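Local coordinates for protein SsfS6 (Streptomyces sp. SF2575, PDB 4FZR) that adopts the two-domain GT-B fold and belongs to the erythromycin biosynthesis protein CIII-like family, at residues W80-N85 against A169-E174; P261-E266 against S357-C362; C362-I365 against S370-G373. All blocks are in the same frame, centred on the assembly; numbering follows the deposited sequence.

How the interactions relate
Interaction 1 belongs to the N-terminal half of the chain, interactions 2 and 3 to the C-terminal half, on opposite sides of the chain's centre. The centre of interaction 1 lies 48 Å from that of interaction 2 and 47 Å from that of interaction 3, and even the nearest atoms stay about 30 Å and 35 Å apart. Interactions 2 and 3 are neighbours, with centres 11 Å apart: both use helix 358-367, C362 belongs to both ranges, and L263 CD2 packs on A363 CB at 3.8 Å. All three centres lie 24 to 27 Å from the chain's centre, toward the periphery of the two Rossmann-like domains between which a GT-B cleft forms.

Interaction 1 of 3, residues W80-N85 against A169-E174; sequences WDREGN and APELAE
A bend at chi3 (57°) in R82 and another at chi2 (70°) in E171 turn a guanidinium and a carboxylate toward each other. The closest CA atoms of the two segments, R82 CA and P170 CA, are 11.6 Å apart, so the long side chains span the gap. They arrive from opposite directions and meet end-on in a bidentate salt bridge. R82 NH1 donates to E171 OE1 at 3.2 Å, and R82 NH2 donates to E171 OE2, also at 3.2 Å. Both bonds are somewhat bent, and both oxygens are approached on the syn side, OE2 through its syn lone pair. The pairing is not flat: the planes of the two groups are 35° apart, and each oxygen lies somewhat out of the guanidinium plane. P170 adds a lighter touch, its CG lying 4.0 Å from R82 NH1 at an oblique position.

In the N-terminal Rossmann-like domain of the GT-B fold, this bridge ties the loop between helices 74-78 and 93-122 to the short helix 169-173. R82 sits in a type I beta turn running from D81 to G84. D81 steadies the turn, its OD1 accepting from N85 N at 3.0 Å and weakly from E83 N. Helix 93-122 runs beside the bridge: R82 and E171 both rest on L109, while R82 NH1 also makes a weak hydrogen bond to E167 O.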
loop_
_atom_site.group_PDB
_atom_site.type_symbol
_atom_site.label_atom_id
_atom_site.label_comp_id
_atom_site.label_asym_id
_atom_site.label_seq_id
_atom_site.Cartn_x
_atom_site.Cartn_y
_atom_site.Cartn_z
ATOM N N TRP A 80 25.977 -8.575 -21.353
ATOM C CA TRP A 80 26.227 -8.194 -22.744
ATOM C C TRP A 80 26.297 -6.682 -22.893
ATOM O O TRP A 80 25.434 -5.958 -22.395
ATOM C CB TRP A 80 25.153 -8.761 -23.682
ATOM C CG TRP A 80 25.242 -10.249 -23.873
ATOM C CD1 TRP A 80 25.865 -10.914 -24.892
ATOM C CD2 TRP A 80 24.689 -11.255 -23.018
ATOM N NE1 TRP A 80 25.733 -12.273 -24.721
ATOM C CE2 TRP A 80 25.015 -12.507 -23.578
ATOM C CE3 TRP A 80 23.951 -11.217 -21.833
ATOM C CZ2 TRP A 80 24.627 -13.710 -22.989
ATOM C CZ3 TRP A 80 23.566 -12.410 -21.252
ATOM C CH2 TRP A 80 23.904 -13.639 -21.830
ATOM N N ASP A 81 27.332 -6.211 -23.584
ATOM C CA ASP A 81 27.498 -4.781 -23.815
ATOM C C ASP A 81 26.692 -4.312 -25.027
ATOM O O ASP A 81 25.996 -5.100 -25.671
ATOM C CB ASP A 81 28.985 -4.395 -23.920
ATOM C CG ASP A 81 29.692 -5.015 -25.120
ATOM O OD1 ASP A 81 29.037 -5.304 -26.144
ATOM O OD2 ASP A 81 30.927 -5.200 -25.037
ATOM N N ARG A 82 26.770 -3.019 -25.318
ATOM C CA ARG A 82 25.937 -2.416 -26.353
ATOM C C ARG A 82 26.233 -2.944 -27.755
ATOM O O ARG A 82 25.386 -2.860 -28.644
ATOM C CB ARG A 82 26.086 -0.896 -26.317
ATOM C CG ARG A 82 25.601 -0.286 -25.009
ATOM C CD ARG A 82 25.558 1.229 -25.048
ATOM N NE ARG A 82 24.721 1.727 -26.137
ATOM C CZ ARG A 82 24.178 2.939 -26.175
ATOM N NH1 ARG A 82 24.367 3.797 -25.179
ATOM N NH2 ARG A 82 23.435 3.291 -27.212
ATOM N N GLU A 83 27.424 -3.499 -27.953
ATOM C CA GLU A 83 27.811 -4.011 -29.263
ATOM C C GLU A 83 27.322 -5.442 -29.472
ATOM O O GLU A 83 27.460 -6.000 -30.559
ATOM C CB GLU A 83 29.331 -3.960 -29.425
ATOM C CG GLU A 83 29.949 -2.619 -29.062
ATOM C CD GLU A 83 30.423 -1.849 -30.278
ATOM O OE1 GLU A 83 31.593 -1.408 -30.285
ATOM O OE2 GLU A 83 29.627 -1.678 -31.226
ATOM N N GLY A 84 26.754 -6.032 -28.425
ATOM C CA GLY A 84 26.288 -7.406 -28.484
ATOM C C GLY A 84 27.391 -8.384 -28.130
ATOM O O GLY A 84 27.297 -9.574 -28.433
ATOM N N ASN A 85 28.440 -7.875 -27.488
ATOM C CA ASN A 85 29.565 -8.702 -27.073
ATOM C C ASN A 85 29.462 -9.086 -25.605
ATOM O O ASN A 85 29.143 -8.252 -24.756
ATOM C CB ASN A 85 30.886 -7.964 -27.304
ATOM C CG ASN A 85 31.115 -7.615 -28.760
ATOM O OD1 ASN A 85 30.662 -8.322 -29.661
ATOM N ND2 ASN A 85 31.825 -6.519 -28.998
ATOM N N ALA A 169 25.996 8.243 -22.710
ATOM C CA ALA A 169 26.496 9.462 -23.342
ATOM C C ALA A 169 25.737 9.820 -24.622
ATOM O O ALA A 169 25.339 10.971 -24.802
ATOM C CB ALA A 169 28.000 9.353 -23.612
ATOM N N PRO A 170 25.526 8.838 -25.516
ATOM C CA PRO A 170 24.821 9.138 -26.768
ATOM C C PRO A 170 23.391 9.645 -26.569
ATOM O O PRO A 170 23.009 10.629 -27.201
ATOM C CB PRO A 170 24.807 7.788 -27.494
ATOM C CG PRO A 170 25.943 7.031 -26.914
ATOM C CD PRO A 170 26.000 7.443 -25.479
ATOM N N GLU A 171 22.613 8.987 -25.712
ATOM C CA GLU A 171 21.215 9.370 -25.508
ATOM C C GLU A 171 21.082 10.770 -24.911
ATOM O O GLU A 171 20.104 11.471 -25.170
ATOM C CB GLU A 171 20.489 8.347 -24.627
ATOM C CG GLU A 171 20.084 7.076 -25.363
ATOM C CD GLU A 171 21.272 6.214 -25.745
ATOM O OE1 GLU A 171 22.286 6.233 -25.015
ATOM O OE2 GLU A 171 21.193 5.515 -26.779
ATOM N N LEU A 172 22.066 11.172 -24.115
ATOM C CA LEU A 172 22.078 12.506 -23.526
ATOM C C LEU A 172 22.472 13.555 -24.564
ATOM O O LEU A 172 22.169 14.740 -24.409
ATOM C CB LEU A 172 23.034 12.555 -22.332
ATOM C CG LEU A 172 22.544 11.857 -21.061
ATOM C CD1 LEU A 172 23.573 11.976 -19.948
ATOM C CD2 LEU A 172 21.215 12.444 -20.614
ATOM N N ALA A 173 23.142 13.115 -25.623
ATOM C CA ALA A 173 23.525 14.009 -26.710
ATOM C C ALA A 173 22.306 14.367 -27.558
ATOM O O ALA A 173 22.194 15.490 -28.050
ATOM C CB ALA A 173 24.608 13.374 -27.572
ATOM N N GLU A 174 21.391 13.413 -27.715
ATOM C CA GLU A 174 20.150 13.651 -28.450
ATOM C C GLU A 174 19.329 14.727 -27.746
ATOM O O GLU A 174 18.502 15.400 -28.362
ATOM C CB GLU A 174 19.327 12.361 -28.566
ATOM C CG GLU A 174 20.081 11.179 -29.175
ATOM C CD GLU A 174 19.225 9.926 -29.294
ATOM O OE1 GLU A 174 18.072 9.937 -28.814
ATOM O OE2 GLU A 174 19.709 8.927 -29.868
#

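Interaction 2 of 3, residues P261-E266 against S357-C362; sequences PKLGFE and SVLAAC
L359, in the first turn of helix 358-367, meets L263 in two ways. Its CD1 methyl lies 3.9 Å from L263 CD1, the two leucine side chains passing each other at a slant, and its carbonyl O is approached to 3.1 Å by L263 CD2, a tight fit of a methyl against the helix backbone. Further along, C362 offers its CB to both L263 and F265: F265 CE2 is 3.7 Å from C362 CB and L263 CD2 4.2 Å. The C362 carbonyl is met by the ring of F265 edge-on, with CZ 3.7 Å from the O and the oxygen near the ring plane. A chi1 of -62° sets C362 SG beside its own backbone N, leaving CB as the part of the side chain that meets the phenylalanine. The apolar contact is supplemented just beyond the segment, where R366 NH1 donates to L263 O.

L263, closing a 3-10 segment, and F265, just before strand 266-269, thus pack against helix 358-367. Beneath lies the parallel sheet of the C-terminal domain: F265 rests on V303, C362 reaches V305 of strand 303-306 and V324 of strand 323-325, and L260 touches both L359 and C362.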
loop_
_atom_site.group_PDB
_atom_site.type_symbol
_atom_site.label_atom_id
_atom_site.label_comp_id
_atom_site.label_asym_id
_atom_site.label_seq_id
_atom_site.Cartn_x
_atom_site.Cartn_y
_atom_site.Cartn_z
ATOM N N PRO A 261 21.160 -23.914 15.489
ATOM C CA PRO A 261 20.487 -24.137 16.774
ATOM C C PRO A 261 21.421 -24.671 17.857
ATOM O O PRO A 261 21.111 -24.557 19.045
ATOM C CB PRO A 261 19.425 -25.186 16.436
ATOM C CG PRO A 261 19.158 -25.000 14.983
ATOM C CD PRO A 261 20.477 -24.602 14.380
ATOM N N LYS A 262 22.550 -25.238 17.452
ATOM C CA LYS A 262 23.480 -25.838 18.402
ATOM C C LYS A 262 24.258 -24.779 19.188
ATOM O O LYS A 262 24.901 -25.091 20.192
ATOM C CB LYS A 262 24.430 -26.788 17.673
ATOM C CG LYS A 262 23.700 -27.879 16.905
ATOM C CD LYS A 262 24.638 -28.627 15.979
ATOM C CE LYS A 262 23.901 -29.676 15.160
ATOM N NZ LYS A 262 24.830 -30.507 14.345
ATOM N N LEU A 263 24.187 -23.530 18.735
ATOM C CA LEU A 263 24.808 -22.415 19.446
ATOM C C LEU A 263 23.869 -21.845 20.508
ATOM O O LEU A 263 24.213 -20.890 21.205
ATOM C CB LEU A 263 25.212 -21.313 18.463
ATOM C CG LEU A 263 26.522 -21.531 17.703
ATOM C CD1 LEU A 263 26.473 -22.798 16.869
ATOM C CD2 LEU A 263 26.828 -20.325 16.828
ATOM N N GLY A 264 22.681 -22.431 20.624
ATOM C CA GLY A 264 21.709 -21.998 21.611
ATOM C C GLY A 264 20.625 -21.121 21.017
ATOM O O GLY A 264 19.993 -20.338 21.727
ATOM N N PHE A 265 20.405 -21.254 19.713
ATOM C CA PHE A 265 19.390 -20.462 19.028
ATOM C C PHE A 265 18.160 -21.297 18.690
ATOM O O PHE A 265 18.256 -22.503 18.461
ATOM C CB PHE A 265 19.950 -19.870 17.730
ATOM C CG PHE A 265 20.945 -18.760 17.937
ATOM C CD1 PHE A 265 20.576 -17.582 18.566
ATOM C CD2 PHE A 265 22.244 -18.885 17.475
ATOM C CE1 PHE A 265 21.491 -16.560 18.746
ATOM C CE2 PHE A 265 23.159 -17.866 17.650
ATOM C CZ PHE A 265 22.782 -16.704 18.284
ATOM N N GLU A 266 17.003 -20.647 18.684
ATOM C CA GLU A 266 15.829 -21.185 18.011
ATOM C C GLU A 266 15.720 -20.471 16.668
ATOM O O GLU A 266 15.634 -19.244 16.616
ATOM C CB GLU A 266 14.565 -20.965 18.839
ATOM C CG GLU A 266 13.300 -21.443 18.141
ATOM C CD GLU A 266 12.031 -20.933 18.796
ATOM O OE1 GLU A 266 12.089 -19.896 19.494
ATOM O OE2 GLU A 266 10.973 -21.571 18.613
ATOM N N SER A 357 32.384 -20.208 10.718
ATOM C CA SER A 357 32.715 -18.870 10.242
ATOM C C SER A 357 31.502 -17.950 10.328
ATOM O O SER A 357 31.597 -16.834 10.836
ATOM C CB SER A 357 33.232 -18.925 8.807
ATOM O OG SER A 357 33.663 -17.644 8.382
ATOM N N VAL A 358 30.366 -18.414 9.818
ATOM C CA VAL A 358 29.104 -17.725 10.045
ATOM C C VAL A 358 28.636 -18.063 11.455
ATOM O O VAL A 358 28.045 -17.230 12.146
ATOM C CB VAL A 358 28.031 -18.145 9.028
ATOM C CG1 VAL A 358 26.706 -17.455 9.331
ATOM C CG2 VAL A 358 28.488 -17.820 7.618
ATOM N N LEU A 359 28.918 -19.292 11.877
ATOM C CA LEU A 359 28.592 -19.740 13.225
ATOM C C LEU A 359 29.341 -18.907 14.254
ATOM O O LEU A 359 28.794 -18.540 15.296
ATOM C CB LEU A 359 28.966 -21.213 13.404
ATOM C CG LEU A 359 28.132 -22.267 12.675
ATOM C CD1 LEU A 359 28.135 -23.562 13.474
ATOM C CD2 LEU A 359 26.716 -21.785 12.441
ATOM N N ALA A 360 30.600 -18.614 13.953
ATOM C CA ALA A 360 31.445 -17.840 14.851
ATOM C C ALA A 360 30.827 -16.469 15.116
ATOM O O ALA A 360 30.736 -16.031 16.265
ATOM C CB ALA A 360 32.845 -17.695 14.264
ATOM N N ALA A 361 30.385 -15.807 14.049
ATOM C CA ALA A 361 29.808 -14.469 14.147
ATOM C C ALA A 361 28.558 -14.459 15.018
ATOM O O ALA A 361 28.345 -13.534 15.801
ATOM C CB ALA A 361 29.486 -13.931 12.760
ATOM N N CYS A 362 27.731 -15.490 14.880
ATOM C CA CYS A 362 26.495 -15.578 15.649
ATOM C C CYS A 362 26.774 -15.774 17.138
ATOM O O CYS A 362 26.125 -15.155 17.979
ATOM C CB CYS A 362 25.613 -16.711 15.124
ATOM S SG CYS A 362 25.074 -16.484 13.414
#

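Interaction 3 of 3, residues C362-I365 against S370-G373; sequences CARI and SYVG
I365 and Y371 form a CH-pi contact between consecutive helices, 358-367 and 370-382, close to the short junction between them. I365 CG1 lies over one face of the Y371 ring, 3.9 Å from its centroid and only 16° off the normal, with Y371 CG its nearest ring atom at 3.8 Å. The two side chains cross at about a right angle, and I365 CG2 comes to 4.2 Å from Y371 CB, so the isoleucine covers the root of the aromatic group as well.

At the phenol end, R364 runs out as an extended chain, its CG trans to the backbone N (chi1 -160°). This brings one face of its guanidinium beneath Y371 OH, which is 3.6 Å from R364 NE. The hydroxyl is offset toward the rim of that face, and the guanidinium and ring planes stand 75° apart.

The second helix starts with S370, whose OG is hydrogen-bonded to D368 OD1 in the junction. I365 and Y371 also share V346. Both helices thereby pack on strand 345-347, at one edge of the parallel sheet within this chain, and the first also reaches V324 of the adjoining strand 323-325, an arrangement in keeping with the Rossmann-like C-terminal domain of a GT-B protein.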
loop_
_atom_site.group_PDB
_atom_site.type_symbol
_atom_site.label_atom_id
_atom_site.label_comp_id
_atom_site.label_asym_id
_atom_site.label_seq_id
_atom_site.Cartn_x
_atom_site.Cartn_y
_atom_site.Cartn_z
ATOM N N CYS A 362 27.731 -15.490 14.880
ATOM C CA CYS A 362 26.495 -15.578 15.649
ATOM C C CYS A 362 26.774 -15.774 17.138
ATOM O O CYS A 362 26.125 -15.155 17.979
ATOM C CB CYS A 362 25.613 -16.711 15.124
ATOM S SG CYS A 362 25.074 -16.484 13.414
ATOM N N ALA A 363 27.739 -16.633 17.457
ATOM C CA ALA A 363 28.120 -16.882 18.846
ATOM C C ALA A 363 28.747 -15.630 19.448
ATOM O O ALA A 363 28.525 -15.307 20.615
ATOM C CB ALA A 363 29.092 -18.046 18.922
ATOM N N ARG A 364 29.531 -14.933 18.634
ATOM C CA ARG A 364 30.175 -13.691 19.040
ATOM C C ARG A 364 29.122 -12.655 19.429
ATOM O O ARG A 364 29.235 -11.993 20.461
ATOM C CB ARG A 364 31.033 -13.168 17.887
ATOM C CG ARG A 364 32.119 -12.184 18.280
ATOM C CD ARG A 364 33.035 -11.924 17.094
ATOM N NE ARG A 364 33.916 -10.777 17.296
ATOM C CZ ARG A 364 34.600 -10.182 16.322
ATOM N NH1 ARG A 364 34.500 -10.617 15.071
ATOM N NH2 ARG A 364 35.380 -9.144 16.592
ATOM N N ILE A 365 28.092 -12.529 18.596
ATOM C CA ILE A 365 26.998 -11.596 18.844
ATOM C C ILE A 365 26.128 -12.081 19.995
ATOM O O ILE A 365 25.630 -11.287 20.793
ATOM C CB ILE A 365 26.120 -11.438 17.591
ATOM C CG1 ILE A 365 26.855 -10.597 16.550
ATOM C CG2 ILE A 365 24.783 -10.788 17.941
ATOM C CD1 ILE A 365 26.422 -10.863 15.143
ATOM N N SER A 370 27.423 -5.657 22.987
ATOM C CA SER A 370 27.750 -4.390 22.342
ATOM C C SER A 370 27.154 -4.322 20.939
ATOM O O SER A 370 27.146 -3.260 20.310
ATOM C CB SER A 370 29.268 -4.194 22.271
ATOM O OG SER A 370 29.863 -5.095 21.351
ATOM N N TYR A 371 26.659 -5.456 20.453
ATOM C CA TYR A 371 26.086 -5.530 19.113
ATOM C C TYR A 371 24.622 -5.110 19.099
ATOM O O TYR A 371 24.214 -4.308 18.261
ATOM C CB TYR A 371 26.255 -6.935 18.538
ATOM C CG TYR A 371 27.672 -7.236 18.113
ATOM C CD1 TYR A 371 28.138 -6.855 16.861
ATOM C CD2 TYR A 371 28.545 -7.897 18.966
ATOM C CE1 TYR A 371 29.436 -7.127 16.469
ATOM C CE2 TYR A 371 29.844 -8.174 18.584
ATOM C CZ TYR A 371 30.286 -7.785 17.335
ATOM O OH TYR A 371 31.577 -8.060 16.950
ATOM N N VAL A 372 23.832 -5.648 20.022
ATOM C CA VAL A 372 22.459 -5.192 20.176
ATOM C C VAL A 372 22.475 -3.705 20.497
ATOM O O VAL A 372 21.728 -2.924 19.912
ATOM C CB VAL A 372 21.734 -5.925 21.311
ATOM C CG1 VAL A 372 20.308 -5.418 21.421
ATOM C CG2 VAL A 372 21.746 -7.425 21.071
ATOM N N GLY A 373 23.343 -3.322 21.428
ATOM C CA GLY A 373 23.468 -1.936 21.837
ATOM C C GLY A 373 23.678 -0.991 20.669
ATOM O O GLY A 373 22.988 0.020 20.543
HETATM O O HOH W 1 24.696 -8.929 20.799
#